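Surface layer protein (Geobacillus stearothermophilus, PDB 4UJ8) probably self-assembles into the crystalline surface layer that coats the bacterial cell, this fragment comprising domains 6 and 7, which bind calcium ions. Local coordinates at residues 122-127 / 147-152; 131-136 / 233-238; 138-143 / 207-212; 183-188 / 215-220. All blocks are in the same frame, centred on the assembly; numbering follows the deposited sequence.

Interaction 1: residues 122-127 / 147-152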
loop_
_atom_site.group_PDB
_atom_site.type_symbol
_atom_site.label_atom_id
_atom_site.label_comp_id
_atom_site.label_asym_id
_atom_site.label_seq_id
_atom_site.Cartn_x
_atom_site.Cartn_y
_atom_site.Cartn_z
ATOM N N THR A 122 -8.865 -8.931 -0.617
ATOM C CA THR A 122 -10.193 -8.324 -0.716
ATOM C C THR A 122 -11.327 -9.319 -0.501
ATOM O O THR A 122 -12.367 -8.973 0.057
ATOM C CB THR A 122 -10.360 -7.633 -2.078
ATOM O OG1 THR A 122 -9.330 -6.652 -2.226
ATOM C CG2 THR A 122 -11.723 -6.950 -2.180
ATOM N N VAL A 123 -11.125 -10.558 -0.936
ATOM C CA VAL A 123 -12.126 -11.606 -0.745
ATOM C C VAL A 123 -11.458 -12.821 -0.133
ATOM O O VAL A 123 -10.400 -13.233 -0.592
ATOM C CB VAL A 123 -12.796 -12.018 -2.071
ATOM C CG1 VAL A 123 -13.657 -13.267 -1.883
ATOM C CG2 VAL A 123 -13.621 -10.872 -2.620
ATOM N N VAL A 124 -12.064 -13.379 0.910
ATOM C CA VAL A 124 -11.583 -14.641 1.465
ATOM C C VAL A 124 -12.753 -15.608 1.574
ATOM O O VAL A 124 -13.813 -15.241 2.091
ATOM C CB VAL A 124 -10.926 -14.462 2.841
ATOM C CG1 VAL A 124 -10.440 -15.820 3.367
ATOM C CG2 VAL A 124 -9.757 -13.487 2.743
ATOM N N THR A 125 -12.577 -16.822 1.056
ATOM C CA THR A 125 -13.606 -17.852 1.151
ATOM C C THR A 125 -13.035 -19.196 1.581
ATOM O O THR A 125 -11.876 -19.511 1.297
ATOM C CB THR A 125 -14.333 -18.073 -0.187
ATOM O OG1 THR A 125 -13.379 -18.439 -1.193
ATOM C CG2 THR A 125 -15.069 -16.818 -0.614
ATOM N N LYS A 126 -13.862 -19.994 2.248
ATOM C CA LYS A 126 -13.476 -21.352 2.600
ATOM C C LYS A 126 -13.923 -22.323 1.514
ATOM O O LYS A 126 -14.944 -22.113 0.849
ATOM C CB LYS A 126 -14.057 -21.775 3.964
ATOM C CG LYS A 126 -15.580 -21.926 4.005
ATOM C CD LYS A 126 -16.078 -22.350 5.389
ATOM C CE LYS A 126 -17.608 -22.196 5.475
ATOM N NZ LYS A 126 -18.196 -22.672 6.763
ATOM N N LYS A 127 -13.145 -23.383 1.339
ATOM C CA LYS A 127 -13.428 -24.404 0.339
ATOM C C LYS A 127 -14.367 -25.462 0.916
ATOM O O LYS A 127 -15.381 -25.807 0.312
ATOM C CB LYS A 127 -12.131 -25.051 -0.148
ATOM C CG LYS A 127 -11.186 -24.097 -0.860
ATOM C CD LYS A 127 -9.860 -24.783 -1.188
ATOM C CE LYS A 127 -8.986 -23.905 -2.069
ATOM N NZ LYS A 127 -7.617 -24.464 -2.238
ATOM N N ALA A 147 -4.751 -23.923 3.333
ATOM C CA ALA A 147 -5.075 -24.636 2.110
ATOM C C ALA A 147 -6.592 -24.687 1.875
ATOM O O ALA A 147 -7.036 -24.888 0.750
ATOM C CB ALA A 147 -4.492 -26.048 2.155
ATOM N N ASN A 148 -7.372 -24.492 2.939
ATOM C CA ASN A 148 -8.829 -24.533 2.846
ATOM C C ASN A 148 -9.423 -23.156 2.555
ATOM O O ASN A 148 -10.641 -22.994 2.535
ATOM C CB ASN A 148 -9.426 -25.102 4.143
ATOM C CG ASN A 148 -10.902 -25.501 4.000
ATOM O OD1 ASN A 148 -11.283 -26.216 3.077
ATOM N ND2 ASN A 148 -11.728 -25.029 4.922
ATOM N N LEU A 149 -8.561 -22.162 2.337
ATOM C CA LEU A 149 -9.021 -20.813 2.020
ATOM C C LEU A 149 -8.597 -20.391 0.617
ATOM O O LEU A 149 -7.532 -20.775 0.129
ATOM C CB LEU A 149 -8.485 -19.806 3.035
ATOM C CG LEU A 149 -8.887 -19.964 4.513
ATOM C CD1 LEU A 149 -8.057 -18.987 5.355
ATOM C CD2 LEU A 149 -10.362 -19.723 4.706
ATOM N N ASP A 150 -9.443 -19.593 -0.025
ATOM C CA ASP A 150 -9.072 -18.891 -1.243
ATOM C C ASP A 150 -9.058 -17.404 -0.937
ATOM O O ASP A 150 -9.987 -16.878 -0.313
ATOM C CB ASP A 150 -10.038 -19.213 -2.382
ATOM C CG ASP A 150 -9.760 -20.563 -3.013
ATOM O OD1 ASP A 150 -8.590 -20.837 -3.358
ATOM O OD2 ASP A 150 -10.713 -21.353 -3.159
ATOM N N ILE A 151 -7.978 -16.734 -1.333
ATOM C CA ILE A 151 -7.838 -15.301 -1.131
ATOM C C ILE A 151 -7.725 -14.644 -2.502
ATOM O O ILE A 151 -6.928 -15.086 -3.334
ATOM C CB ILE A 151 -6.603 -14.955 -0.267
ATOM C CG1 ILE A 151 -6.664 -15.682 1.081
ATOM C CG2 ILE A 151 -6.496 -13.444 -0.039
ATOM C CD1 ILE A 151 -5.483 -15.413 1.993
ATOM N N LYS A 152 -8.557 -13.631 -2.745
ATOM C CA LYS A 152 -8.495 -12.829 -3.976
ATOM C C LYS A 152 -8.105 -11.390 -3.664
ATOM O O LYS A 152 -8.528 -10.839 -2.641
ATOM C CB LYS A 152 -9.842 -12.807 -4.707
ATOM C CG LYS A 152 -10.511 -14.151 -4.951
ATOM C CD LYS A 152 -9.707 -15.050 -5.862
ATOM C CE LYS A 152 -10.612 -16.126 -6.454
ATOM N NZ LYS A 152 -9.914 -17.428 -6.644
HETATM O O HOH W 1 -12.742 -20.993 -1.443
HETATM O O HOH W 2 -12.220 -16.096 -2.553
#
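Val123 and Lys152 face each other as a hydrogen-bonded pair in a two-stranded antiparallel sheet, and Thr122 shares the same partner, which makes this end a classic beta bulge. The evidence lies at Lys152 O, which accepts from two successive amides, Thr122 N at 2.8 Å and Val123 N at 3.1 Å. Thr125 and Asp150 then exchange two backbone bonds, and Lys127 N closes the run on Asn148 O. Lys127, extended beyond CG, crosses the Asp150 side chain at about a right angle; its NZ donates to Ala147 O at 3.1 Å and forms a long salt bridge of 3.9 Å with Asp150 OD1. On the face of Val124, Leu149 and Ile151, Val124 sends CG1 to Leu149 CD2 (4.1 Å) and lays CG2 alongside Ile151 CG1. Phe222 and Ile231 pack on Val124 from strands 214-222 and 231-237, while Leu175 of helix 170-178 touches both Leu149 and Ile151. Further out, Asn148 holds CG anti to the backbone N (chi1 -166°), bringing its OD1 to 3.5 Å from Lys127 CB while its ND2 bonds to Ala128 O. An alanine at Asn148 is likely to leave Ala128 O without this donor and the chain beyond Lys127 less firmly held. On the face of Thr125 and Asp150, one water sits 2.6 Å from Thr125 OG1 and donates to Asp150 OD2 at 2.7 Å.

Interaction 2: residues 131-136 / 233-238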
loop_
_atom_site.group_PDB
_atom_site.type_symbol
_atom_site.label_atom_id
_atom_site.label_comp_id
_atom_site.label_asym_id
_atom_site.label_seq_id
_atom_site.Cartn_x
_atom_site.Cartn_y
_atom_site.Cartn_z
ATOM N N ILE A 131 -11.997 -29.709 7.961
ATOM C CA ILE A 131 -10.726 -30.332 7.603
ATOM C C ILE A 131 -10.282 -31.313 8.677
ATOM O O ILE A 131 -10.598 -31.148 9.855
ATOM C CB ILE A 131 -9.615 -29.311 7.381
ATOM C CG1 ILE A 131 -9.442 -28.426 8.610
ATOM C CG2 ILE A 131 -9.918 -28.473 6.148
ATOM C CD1 ILE A 131 -8.198 -27.527 8.542
ATOM N N GLU A 132 -9.553 -32.338 8.251
ATOM C CA GLU A 132 -9.073 -33.373 9.154
ATOM C C GLU A 132 -7.554 -33.457 9.067
ATOM O O GLU A 132 -6.998 -33.579 7.981
ATOM C CB GLU A 132 -9.704 -34.724 8.810
ATOM C CG GLU A 132 -9.452 -35.809 9.842
ATOM C CD GLU A 132 -10.285 -37.055 9.590
ATOM O OE1 GLU A 132 -11.510 -36.928 9.362
ATOM O OE2 GLU A 132 -9.710 -38.163 9.627
ATOM N N LEU A 133 -6.891 -33.391 10.212
ATOM C CA LEU A 133 -5.435 -33.457 10.233
ATOM C C LEU A 133 -4.973 -34.902 10.271
ATOM O O LEU A 133 -5.693 -35.786 10.739
ATOM C CB LEU A 133 -4.876 -32.699 11.436
ATOM C CG LEU A 133 -5.480 -31.322 11.700
ATOM C CD1 LEU A 133 -4.863 -30.730 12.946
ATOM C CD2 LEU A 133 -5.314 -30.403 10.491
ATOM N N ASP A 134 -3.775 -35.129 9.752
ATOM C CA ASP A 134 -3.103 -36.417 9.880
ATOM C C ASP A 134 -1.646 -36.145 10.254
ATOM O O ASP A 134 -1.297 -35.027 10.621
ATOM C CB ASP A 134 -3.205 -37.225 8.587
ATOM C CG ASP A 134 -2.812 -36.419 7.361
ATOM O OD1 ASP A 134 -1.949 -35.533 7.477
ATOM O OD2 ASP A 134 -3.364 -36.675 6.269
ATOM N N ALA A 135 -0.793 -37.157 10.145
ATOM C CA ALA A 135 0.583 -37.033 10.615
ATOM C C ALA A 135 1.375 -35.957 9.875
ATOM O O ALA A 135 2.256 -35.325 10.456
ATOM C CB ALA A 135 1.293 -38.384 10.511
ATOM N N ALA A 136 1.042 -35.726 8.607
ATOM C CA ALA A 136 1.764 -34.747 7.797
ATOM C C ALA A 136 1.587 -33.332 8.336
ATOM O O ALA A 136 2.438 -32.468 8.133
ATOM C CB ALA A 136 1.317 -34.822 6.350
ATOM N N ILE A 233 -14.572 -22.853 10.283
ATOM C CA ILE A 233 -14.091 -24.131 9.787
ATOM C C ILE A 233 -13.943 -25.119 10.949
ATOM O O ILE A 233 -13.303 -24.817 11.959
ATOM C CB ILE A 233 -12.741 -23.976 9.066
ATOM C CG1 ILE A 233 -12.878 -23.006 7.887
ATOM C CG2 ILE A 233 -12.236 -25.332 8.592
ATOM C CD1 ILE A 233 -11.545 -22.492 7.333
ATOM N N THR A 234 -14.557 -26.288 10.798
ATOM C CA THR A 234 -14.417 -27.366 11.768
ATOM C C THR A 234 -13.115 -28.113 11.506
ATOM O O THR A 234 -12.823 -28.473 10.365
ATOM C CB THR A 234 -15.601 -28.348 11.700
ATOM O OG1 THR A 234 -16.826 -27.640 11.939
ATOM C CG2 THR A 234 -15.443 -29.460 12.736
ATOM N N VAL A 235 -12.337 -28.336 12.559
ATOM C CA VAL A 235 -11.059 -29.025 12.437
ATOM C C VAL A 235 -11.091 -30.299 13.265
ATOM O O VAL A 235 -11.293 -30.237 14.472
ATOM C CB VAL A 235 -9.880 -28.155 12.916
ATOM C CG1 VAL A 235 -8.565 -28.929 12.782
ATOM C CG2 VAL A 235 -9.811 -26.829 12.134
ATOM N N LYS A 236 -10.887 -31.446 12.629
ATOM C CA LYS A 236 -10.722 -32.671 13.401
ATOM C C LYS A 236 -9.256 -33.039 13.564
ATOM O O LYS A 236 -8.523 -33.180 12.587
ATOM C CB LYS A 236 -11.462 -33.841 12.764
ATOM C CG LYS A 236 -11.289 -35.121 13.567
ATOM C CD LYS A 236 -12.192 -36.234 13.093
ATOM C CE LYS A 236 -12.171 -37.391 14.076
ATOM N NZ LYS A 236 -13.060 -38.508 13.623
ATOM N N ALA A 237 -8.844 -33.200 14.815
ATOM C CA ALA A 237 -7.486 -33.608 15.133
ATOM C C ALA A 237 -7.547 -34.982 15.790
ATOM O O ALA A 237 -7.654 -35.089 17.008
ATOM C CB ALA A 237 -6.810 -32.579 16.044
ATOM N N PRO A 238 -7.508 -36.046 14.972
ATOM C CA PRO A 238 -7.745 -37.410 15.459
ATOM C C PRO A 238 -6.618 -37.912 16.362
ATOM O O PRO A 238 -5.522 -37.341 16.340
ATOM C CB PRO A 238 -7.832 -38.235 14.171
ATOM C CG PRO A 238 -7.052 -37.462 13.169
ATOM C CD PRO A 238 -7.220 -36.008 13.527
#
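Leu133 leans over the end of strand 231-237, and its backbone N donates an almost straight bond (173°) to Lys236 O at 2.9 Å. From there its side chain can be followed outward. CB lies 3.9 Å from Lys236 O; with CG anti to the carbonyl carbon (chi1 -45°), the chain then climbs across Val235, CG standing 4.1 Å from Val235 CG1. At the tip, CD1 rests against Ala237 CB, also at 4.1 Å, while keeping touch with the same valine methyl. Ile131 lies side by side with Val235 on this buried face, its CG1 3.9 Å from Val235 CG2. Across the backbone, Glu132 and Lys236 run alongside each other on the exposed face: Glu132 OE1 comes to 3.9 Å from Lys236 CD and CG lies near Lys236 CB, while Glu132 OE1 and Lys236 NZ stay 4.8 Å apart, too far for a salt bridge. Register is fixed by Ile131, whose N donates to Thr234 O and whose O accepts from Lys236 N, the two bonds that bracket Val235 in parallel pairing. A short strand early in the domain paired parallel with the last one, at the edge of an otherwise antiparallel sheet, recurs in this chain between strands 21-23 and 105-115 and is consistent with an immunoglobulin-like beta sandwich.

Interaction 3: residues 138-143 / 207-212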
loop_
_atom_site.group_PDB
_atom_site.type_symbol
_atom_site.label_atom_id
_atom_site.label_comp_id
_atom_site.label_asym_id
_atom_site.label_seq_id
_atom_site.Cartn_x
_atom_site.Cartn_y
_atom_site.Cartn_z
ATOM N N ASN A 138 1.755 -32.539 11.342
ATOM C CA ASN A 138 2.662 -32.386 12.483
ATOM C C ASN A 138 2.041 -31.646 13.657
ATOM O O ASN A 138 2.698 -30.824 14.306
ATOM C CB ASN A 138 3.949 -31.666 12.058
ATOM C CG ASN A 138 4.783 -32.468 11.063
ATOM O OD1 ASN A 138 4.829 -33.697 11.120
ATOM N ND2 ASN A 138 5.457 -31.766 10.152
ATOM N N GLY A 139 0.766 -31.922 13.915
ATOM C CA GLY A 139 0.090 -31.384 15.077
ATOM C C GLY A 139 -0.122 -29.878 15.059
ATOM O O GLY A 139 -0.196 -29.248 16.115
ATOM N N ASP A 140 -0.224 -29.298 13.865
ATOM C CA ASP A 140 -0.542 -27.877 13.738
ATOM C C ASP A 140 -1.489 -27.657 12.550
ATOM O O ASP A 140 -1.198 -28.068 11.435
ATOM C CB ASP A 140 0.736 -27.061 13.582
ATOM C CG ASP A 140 0.502 -25.576 13.754
ATOM O OD1 ASP A 140 -0.319 -25.007 12.997
ATOM O OD2 ASP A 140 1.131 -24.978 14.650
ATOM N N ALA A 141 -2.630 -27.021 12.807
ATOM C CA ALA A 141 -3.692 -26.908 11.807
ATOM C C ALA A 141 -3.513 -25.789 10.774
ATOM O O ALA A 141 -4.274 -25.732 9.809
ATOM C CB ALA A 141 -5.039 -26.719 12.511
ATOM N N LEU A 142 -2.535 -24.910 10.962
ATOM C CA LEU A 142 -2.490 -23.689 10.145
ATOM C C LEU A 142 -2.312 -23.977 8.653
ATOM O O LEU A 142 -2.996 -23.377 7.824
ATOM C CB LEU A 142 -1.384 -22.741 10.619
ATOM C CG LEU A 142 -1.350 -21.402 9.871
ATOM C CD1 LEU A 142 -2.697 -20.683 9.941
ATOM C CD2 LEU A 142 -0.242 -20.493 10.393
ATOM N N ALA A 143 -1.406 -24.887 8.303
ATOM C CA ALA A 143 -1.158 -25.159 6.891
ATOM C C ALA A 143 -2.421 -25.693 6.209
ATOM O O ALA A 143 -2.807 -25.208 5.140
ATOM C CB ALA A 143 0.015 -26.133 6.718
ATOM N N GLY A 207 1.134 -22.177 14.128
ATOM C CA GLY A 207 0.464 -21.264 15.026
ATOM C C GLY A 207 -0.913 -21.708 15.463
ATOM O O GLY A 207 -1.550 -21.023 16.264
ATOM N N LEU A 208 -1.375 -22.836 14.929
ATOM C CA LEU A 208 -2.598 -23.471 15.416
ATOM C C LEU A 208 -2.267 -24.849 15.974
ATOM O O LEU A 208 -2.747 -25.881 15.483
ATOM C CB LEU A 208 -3.647 -23.571 14.308
ATOM C CG LEU A 208 -4.252 -22.227 13.890
ATOM C CD1 LEU A 208 -5.114 -22.404 12.667
ATOM C CD2 LEU A 208 -5.057 -21.628 15.035
ATOM N N ALA A 209 -1.437 -24.855 17.007
ATOM C CA ALA A 209 -0.957 -26.096 17.603
ATOM C C ALA A 209 -2.086 -26.909 18.231
ATOM O O ALA A 209 -2.993 -26.351 18.854
ATOM C CB ALA A 209 0.106 -25.791 18.648
ATOM N N VAL A 210 -2.026 -28.225 18.042
ATOM C CA VAL A 210 -2.970 -29.164 18.645
ATOM C C VAL A 210 -2.477 -29.495 20.041
ATOM O O VAL A 210 -1.332 -29.907 20.221
ATOM C CB VAL A 210 -3.116 -30.459 17.812
ATOM C CG1 VAL A 210 -4.032 -31.472 18.514
ATOM C CG2 VAL A 210 -3.636 -30.134 16.419
ATOM N N LYS A 211 -3.330 -29.281 21.032
ATOM C CA LYS A 211 -2.952 -29.542 22.417
ATOM C C LYS A 211 -3.343 -30.957 22.827
ATOM O O LYS A 211 -2.647 -31.592 23.620
ATOM C CB LYS A 211 -3.593 -28.513 23.351
ATOM C CG LYS A 211 -3.087 -27.084 23.158
ATOM C CD LYS A 211 -4.077 -26.072 23.737
ATOM C CE LYS A 211 -3.378 -24.892 24.396
ATOM N NZ LYS A 211 -4.354 -23.941 25.024
ATOM N N LYS A 212 -4.455 -31.443 22.288
ATOM C CA LYS A 212 -4.913 -32.810 22.528
ATOM C C LYS A 212 -5.868 -33.207 21.411
ATOM O O LYS A 212 -6.382 -32.344 20.703
ATOM C CB LYS A 212 -5.599 -32.934 23.892
ATOM C CG LYS A 212 -7.044 -32.473 23.905
ATOM C CD LYS A 212 -7.709 -32.715 25.257
ATOM C CE LYS A 212 -8.443 -31.462 25.710
ATOM N NZ LYS A 212 -9.299 -31.673 26.911
#
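Asp140 grips the loop with its carboxylate, OD2 accepting from Gly207 N and OD1 from Leu208 N. The bond from Gly207 N to Asp140 OD2 is 2.8 Å long and comes on the syn side, closer to the carboxylate plane. That from Leu208 N to Asp140 OD1, 3.1 Å, is also syn but more tilted. OD1 accepts as well from Leu142 N at 3.0 Å, nearly along its C-O axis, a capping bond in the turn that leads into helix 142-147. CG stands anti to the backbone N (chi1 -167°), which puts the carboxylate between loop and helix. Were Asp140 cut back to an alanine, the amides of Gly207, Leu208 and Leu142 would probably be left without their shared acceptor, and loop and helix lead-in would be freer to part. Backbone bonds flank this grip: Ala141 N reaches Leu208 O at 2.9 Å and Val210 N reaches Gly139 O at 2.8 Å, both donors lying well above the carbonyl plane, around a single bridge between Asp140 and Ala209. Gly207 has backbone angles at which a CB would jam against the preceding carbonyl. Apolar contacts finish the joint: Ala141 CB meets Leu208 CB at 3.9 Å, and Leu142 crosses Leu208 at about a right angle, CD1 to CD1 4.0 Å. The loop before strand 214-222 is thus tied to the lead-in of helix 142-147, with Ile205 touching Leu142 and Leu218 of that strand packing against Leu208.

Interaction 4: residues 183-188 / 215-220; sequences VSSDTS and TVTLTL
Val183 pairs with Thr219 through two antiparallel backbone bonds, the shorter running from Thr219 N to Val183 O at 2.7 Å, where strand 179-184 ends as the edge of a mixed four-stranded sheet. Ser184 follows in the non-hydrogen-bonded position opposite Leu218, its CB 3.6 Å from Leu218 CD2 on the buried face. Its OG, anti to the backbone N (chi1 173°), accepts from Asp186 N at 3.2 Å, which defines an ST turn, and is also bonded to Ile190 O. At Ser185 the strand pairing passes from backbone to side chain: its N still donates to Thr217 O, but the return bond comes from Thr217 N to Ser185 OG, 2.8 Å long and nearly straight at 176°. A chi1 of 63° sets that hydroxyl between the backbone N and the carbonyl carbon, where it does the work of a carbonyl in the pairing. Asp186 turns the chain away, its CB pressing on Val216 CG1 at 3.5 Å. Its OD1 accepts from both Ser188 N, an Asx turn, and Ser188 OG (2.8 Å), the two arriving from the same face of the carboxylate. A water donates to Asp186 OD2 at 2.6 Å and to Thr215 O at 3.3 Å.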
loop_
_atom_site.group_PDB
_atom_site.type_symbol
_atom_site.label_atom_id
_atom_site.label_comp_id
_atom_site.label_asym_id
_atom_site.label_seq_id
_atom_site.Cartn_x
_atom_site.Cartn_y
_atom_site.Cartn_z
ATOM N N VAL A 183 -11.120 -17.573 16.619
ATOM C CA VAL A 183 -11.706 -18.143 17.836
ATOM C C VAL A 183 -11.848 -19.648 17.733
ATOM O O VAL A 183 -12.373 -20.171 16.739
ATOM C CB VAL A 183 -13.084 -17.533 18.157
ATOM C CG1 VAL A 183 -13.753 -18.278 19.323
ATOM C CG2 VAL A 183 -12.936 -16.056 18.480
ATOM N N SER A 184 -11.392 -20.344 18.780
ATOM C CA SER A 184 -11.580 -21.782 18.894
ATOM C C SER A 184 -12.762 -22.088 19.811
ATOM O O SER A 184 -12.903 -21.461 20.861
ATOM C CB SER A 184 -10.320 -22.462 19.434
ATOM O OG SER A 184 -10.565 -23.846 19.693
ATOM N N SER A 185 -13.598 -23.044 19.406
ATOM C CA SER A 185 -14.736 -23.470 20.234
ATOM C C SER A 185 -14.261 -24.234 21.477
ATOM O O SER A 185 -14.995 -24.350 22.459
ATOM C CB SER A 185 -15.721 -24.329 19.430
ATOM O OG SER A 185 -15.136 -25.539 18.966
ATOM N N ASP A 186 -13.035 -24.755 21.432
ATOM C CA ASP A 186 -12.458 -25.459 22.573
ATOM C C ASP A 186 -10.951 -25.189 22.646
ATOM O O ASP A 186 -10.157 -25.864 21.985
ATOM C CB ASP A 186 -12.733 -26.964 22.474
ATOM C CG ASP A 186 -12.423 -27.704 23.763
ATOM O OD1 ASP A 186 -11.767 -27.115 24.643
ATOM O OD2 ASP A 186 -12.832 -28.880 23.892
ATOM N N THR A 187 -10.568 -24.206 23.457
ATOM C CA THR A 187 -9.180 -23.776 23.540
ATOM C C THR A 187 -8.260 -24.873 24.102
ATOM O O THR A 187 -7.043 -24.792 23.961
ATOM C CB THR A 187 -9.039 -22.523 24.404
ATOM O OG1 THR A 187 -9.586 -22.781 25.702
ATOM C CG2 THR A 187 -9.784 -21.342 23.766
ATOM N N SER A 188 -8.832 -25.901 24.724
ATOM C CA SER A 188 -8.003 -26.985 25.253
ATOM C C SER A 188 -7.563 -27.928 24.135
ATOM O O SER A 188 -6.639 -28.714 24.314
ATOM C CB SER A 188 -8.744 -27.752 26.355
ATOM O OG SER A 188 -9.728 -28.620 25.829
ATOM N N THR A 215 -12.054 -32.258 18.300
ATOM C CA THR A 215 -12.668 -31.565 17.185
ATOM C C THR A 215 -13.128 -30.211 17.657
ATOM O O THR A 215 -13.802 -30.103 18.684
ATOM C CB THR A 215 -13.851 -32.367 16.607
ATOM O OG1 THR A 215 -13.362 -33.617 16.103
ATOM C CG2 THR A 215 -14.530 -31.601 15.476
ATOM N N VAL A 216 -12.750 -29.175 16.916
ATOM C CA VAL A 216 -13.139 -27.816 17.254
ATOM C C VAL A 216 -13.660 -27.093 16.034
ATOM O O VAL A 216 -13.429 -27.511 14.905
ATOM C CB VAL A 216 -11.968 -26.993 17.824
ATOM C CG1 VAL A 216 -11.554 -27.506 19.176
ATOM C CG2 VAL A 216 -10.779 -26.996 16.861
ATOM N N THR A 217 -14.366 -25.996 16.280
ATOM C CA THR A 217 -14.714 -25.063 15.223
ATOM C C THR A 217 -13.817 -23.864 15.382
ATOM O O THR A 217 -13.761 -23.276 16.459
ATOM C CB THR A 217 -16.179 -24.626 15.302
ATOM O OG1 THR A 217 -17.009 -25.770 15.093
ATOM C CG2 THR A 217 -16.487 -23.566 14.246
ATOM N N LEU A 218 -13.084 -23.525 14.320
ATOM C CA LEU A 218 -12.284 -22.317 14.296
ATOM C C LEU A 218 -13.024 -21.248 13.506
ATOM O O LEU A 218 -13.415 -21.474 12.360
ATOM C CB LEU A 218 -10.907 -22.581 13.676
ATOM C CG LEU A 218 -9.988 -23.545 14.436
ATOM C CD1 LEU A 218 -8.588 -23.563 13.820
ATOM C CD2 LEU A 218 -9.904 -23.167 15.905
ATOM N N THR A 219 -13.235 -20.098 14.130
ATOM C CA THR A 219 -13.900 -18.987 13.463
ATOM C C THR A 219 -12.896 -17.873 13.219
ATOM O O THR A 219 -12.340 -17.283 14.154
ATOM C CB THR A 219 -15.089 -18.437 14.277
ATOM O OG1 THR A 219 -15.956 -19.514 14.640
ATOM C CG2 THR A 219 -15.876 -17.414 13.463
ATOM N N LEU A 220 -12.661 -17.604 11.944
ATOM C CA LEU A 220 -11.798 -16.507 11.536
ATOM C C LEU A 220 -12.594 -15.215 11.528
ATOM O O LEU A 220 -13.676 -15.171 10.951
ATOM C CB LEU A 220 -11.217 -16.771 10.145
ATOM C CG LEU A 220 -10.115 -17.817 9.966
ATOM C CD1 LEU A 220 -10.553 -19.226 10.357
ATOM C CD2 LEU A 220 -9.646 -17.787 8.517
HETATM O O HOH W 3 -14.209 -29.986 21.946
#

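All four contacts belong to the second domain of the fragment. Interactions 2 and 4 share a sheet: strands 231-237 and 214-222 are neighbours, with probable hydrogen bonds such as Leu218 N to Ile233 O (2.7 Å). Interaction 3 lies nearest interaction 2, centres about 9 Å apart, and Val210 CG2 meets Leu133 CD1 at 3.7 Å; it reaches interaction 4 through Lys211 NZ and Thr187 O. Interaction 1 packs its small sheet onto the larger one, Leu149 CD1 lying 3.7 Å from Leu220 CD2. A bound calcium ion lies about 13 Å from the side chain of Ile151 and likewise about 13 Å from that of Leu142; interactions 2 and 4 lie away from the annotated calcium sites.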